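Local coordinates for protein beta-lactamase (Burkholderia cenocepacia, PDB 5E2G) that probably hydrolyses the beta-lactam ring of antibiotics to a substituted beta-amino acid, as a member of the class C beta-lactamase family, at residues Y21-M26 and L337-V342. Numbering follows the deposited sequence.
Sequences YAIPGM and LANGNV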
ATOM      1  N   TYR A  21      18.204  14.267   2.723  1.00 31.20           N
ATOM      2  CA  TYR A  21      17.059  14.239   3.615  1.00 27.20           C
ATOM      3  C   TYR A  21      17.389  13.648   4.971  1.00 30.99           C
ATOM      4  O   TYR A  21      16.497  13.546   5.818  1.00 32.89           O
ATOM      5  CB  TYR A  21      15.904  13.490   2.951  1.00 24.69           C
ATOM      6  CG  TYR A  21      15.467  14.231   1.715  1.00 26.94           C
ATOM      7  CD1 TYR A  21      14.853  15.467   1.823  1.00 30.32           C
ATOM      8  CD2 TYR A  21      15.722  13.731   0.448  1.00 26.25           C
ATOM      9  CE1 TYR A  21      14.482  16.170   0.717  1.00 30.89           C
ATOM     10  CE2 TYR A  21      15.349  14.427  -0.670  1.00 26.30           C
ATOM     11  CZ  TYR A  21      14.727  15.648  -0.532  1.00 29.83           C
ATOM     12  OH  TYR A  21      14.344  16.357  -1.648  1.00 31.35           O
ATOM     13  N   ALA A  22      18.653  13.295   5.206  1.00 33.57           N
ATOM     14  CA  ALA A  22      19.108  12.830   6.511  1.00 34.91           C
ATOM     15  C   ALA A  22      18.285  11.633   6.970  1.00 34.90           C
ATOM     16  O   ALA A  22      17.727  11.617   8.067  1.00 37.66           O
ATOM     17  CB  ALA A  22      19.067  13.959   7.546  1.00 36.88           C
ATOM     18  N   ILE A  23      18.184  10.637   6.102  1.00 34.37           N
ATOM     19  CA  ILE A  23      17.524   9.377   6.428  1.00 32.21           C
ATOM     20  C   ILE A  23      18.556   8.481   7.106  1.00 35.80           C
ATOM     21  O   ILE A  23      19.579   8.159   6.479  1.00 37.59           O
ATOM     22  CB  ILE A  23      16.944   8.698   5.185  1.00 28.34           C
ATOM     23  CG1 ILE A  23      16.095   9.690   4.393  1.00 30.59           C
ATOM     24  CG2 ILE A  23      16.110   7.507   5.589  1.00 23.83           C
ATOM     25  CD1 ILE A  23      14.991  10.311   5.203  1.00 27.76           C
ATOM     26  N   PRO A  24      18.354   8.093   8.369  1.00 35.56           N
ATOM     27  CA  PRO A  24      19.330   7.200   9.020  1.00 32.26           C
ATOM     28  C   PRO A  24      19.513   5.883   8.292  1.00 28.10           C
ATOM     29  O   PRO A  24      20.638   5.371   8.226  1.00 27.43           O
ATOM     30  CB  PRO A  24      18.736   6.999  10.422  1.00 32.93           C
ATOM     31  CG  PRO A  24      17.920   8.232  10.655  1.00 33.22           C
ATOM     32  CD  PRO A  24      17.340   8.592   9.313  1.00 33.60           C
ATOM     33  N   GLY A  25      18.449   5.332   7.723  1.00 26.82           N
ATOM     34  CA  GLY A  25      18.547   4.029   7.102  1.00 29.65           C
ATOM     35  C   GLY A  25      17.497   3.826   6.037  1.00 22.55           C
ATOM     36  O   GLY A  25      16.439   4.463   6.033  1.00 21.87           O
HETATM   37  N   MSE A  26      17.813   2.918   5.122  1.00 28.85           N
HETATM   38  CA  MSE A  26      16.891   2.481   4.087  1.00 27.11           C
HETATM   39  C   MSE A  26      17.123   1.018   3.769  1.00 21.27           C
HETATM   40  O   MSE A  26      18.232   0.522   3.868  1.00 22.17           O
HETATM   41  CB  MSE A  26      17.049   3.300   2.803  1.00 24.45           C
HETATM   42  CG  MSE A  26      16.742   4.761   2.942  1.00 27.11           C
HETATM   43 SE   MSE A  26      16.534   5.553   1.200  1.00 31.58          SE
HETATM   44  CE  MSE A  26      14.907   4.634   0.627  1.00 28.84           C
ATOM     45  N   LEU A 337      12.149   1.433   1.475  1.00 17.96           N
ATOM     46  CA  LEU A 337      11.721   1.671   2.846  1.00 19.25           C
ATOM     47  C   LEU A 337      12.746   2.556   3.527  1.00 19.16           C
ATOM     48  O   LEU A 337      13.940   2.262   3.485  1.00 21.72           O
ATOM     49  CB  LEU A 337      11.561   0.365   3.629  1.00 19.39           C
ATOM     50  CG  LEU A 337      10.925  -0.819   2.908  1.00 20.04           C
ATOM     51  CD1 LEU A 337      10.853  -2.003   3.835  1.00 21.36           C
ATOM     52  CD2 LEU A 337       9.558  -0.460   2.435  1.00 19.62           C
ATOM     53  N   ALA A 338      12.280   3.629   4.155  1.00 19.76           N
ATOM     54  CA  ALA A 338      13.164   4.572   4.820  1.00 18.97           C
ATOM     55  C   ALA A 338      12.556   4.959   6.155  1.00 19.56           C
ATOM     56  O   ALA A 338      11.349   5.189   6.248  1.00 18.81           O
ATOM     57  CB  ALA A 338      13.396   5.820   3.963  1.00 18.97           C
ATOM     58  N   ASN A 339      13.392   5.021   7.192  1.00 19.90           N
ATOM     59  CA  ASN A 339      12.908   5.478   8.493  1.00 24.43           C
ATOM     60  C   ASN A 339      13.087   6.977   8.664  1.00 27.04           C
ATOM     61  O   ASN A 339      13.492   7.463   9.721  1.00 28.69           O
ATOM     62  CB  ASN A 339      13.575   4.697   9.626  1.00 20.98           C
ATOM     63  CG  ASN A 339      15.059   4.934   9.709  1.00 29.02           C
ATOM     64  OD1 ASN A 339      15.675   5.399   8.753  1.00 35.47           O
ATOM     65  ND2 ASN A 339      15.651   4.609  10.855  1.00 22.72           N
ATOM     66  N   GLY A 340      12.779   7.732   7.615  1.00 27.41           N
ATOM     67  CA  GLY A 340      12.738   9.179   7.669  1.00 24.45           C
ATOM     68  C   GLY A 340      11.806   9.665   6.585  1.00 21.54           C
ATOM     69  O   GLY A 340      11.231   8.879   5.833  1.00 20.21           O
ATOM     70  N   ASN A 341      11.671  10.984   6.504  1.00 25.50           N
ATOM     71  CA  ASN A 341      10.734  11.623   5.583  1.00 28.82           C
ATOM     72  C   ASN A 341      11.432  11.900   4.257  1.00 29.12           C
ATOM     73  O   ASN A 341      12.378  12.692   4.201  1.00 28.50           O
ATOM     74  CB  ASN A 341      10.179  12.909   6.193  1.00 29.99           C
ATOM     75  CG  ASN A 341       9.060  12.654   7.192  1.00 29.77           C
ATOM     76  OD1 ASN A 341       7.932  13.115   7.004  1.00 35.61           O
ATOM     77  ND2 ASN A 341       9.363  11.915   8.254  1.00 24.86           N
ATOM     78  N   VAL A 342      10.975  11.238   3.200  1.00 28.28           N
ATOM     79  CA  VAL A 342      11.508  11.409   1.854  1.00 27.43           C
ATOM     80  C   VAL A 342      10.382  11.932   0.979  1.00 27.47           C
ATOM     81  O   VAL A 342       9.303  11.332   0.953  1.00 25.72           O
ATOM     82  CB  VAL A 342      12.069  10.100   1.269  1.00 23.02           C
ATOM     83  CG1 VAL A 342      12.617  10.342  -0.135  1.00 19.02           C
ATOM     84  CG2 VAL A 342      13.133   9.518   2.172  1.00 21.97           C
TER
HETATM   85  O   HOH W   1      14.021  14.649   6.062  1.00 33.65           O
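Asn339 OD1 accepts the backbone N-H of Gly25, with the amide N 3.0 Å from OD1, and so ties the start of strand 25-32 to the end of strand 332-338. These antiparallel neighbours belong to the central sheet of the class C beta-lactamase fold, where the first strand after the N-terminal helix pairs with the last strand before the C-terminal one. The bond is bent, 131° at the hydrogen, and its donor is tilted 17° from the carbonyl plane. A chi1 of 65° sets Asn339 CG between its own N and carbonyl carbon, which carries the amide over to the opposing backbone. The same residue returns a weak bond, Asn339 N to Gly25 O (3.3 Å), so that side chain and main chain of one asparagine hold both polar groups of a glycine. Its ND2 is satisfied by weak bonds to the carbonyls of Gln199, Val43 and Met44. Next along the ladder, Met26 and Ala338 form a non-hydrogen-bonded pair, with Met26 CA-H directed at Leu337 O. On their face the bent selenomethionine lays CG against Ala338 CB, and Met18 and Ile14 of helix 3-21 lie over it. Beyond the strands the chains diverge, and Ile23 packs between them with both branches: CG2 rests on Ala338 CB (3.6 Å), while CD1 touches both Gly340 CA (3.5 Å) and Val342 CG2. At the helix end, which closes in a Schellman motif at Ala22, a water lies 2.7 Å from Tyr21 O and 3.2 Å from Asn341 O, bridging the two carbonyls.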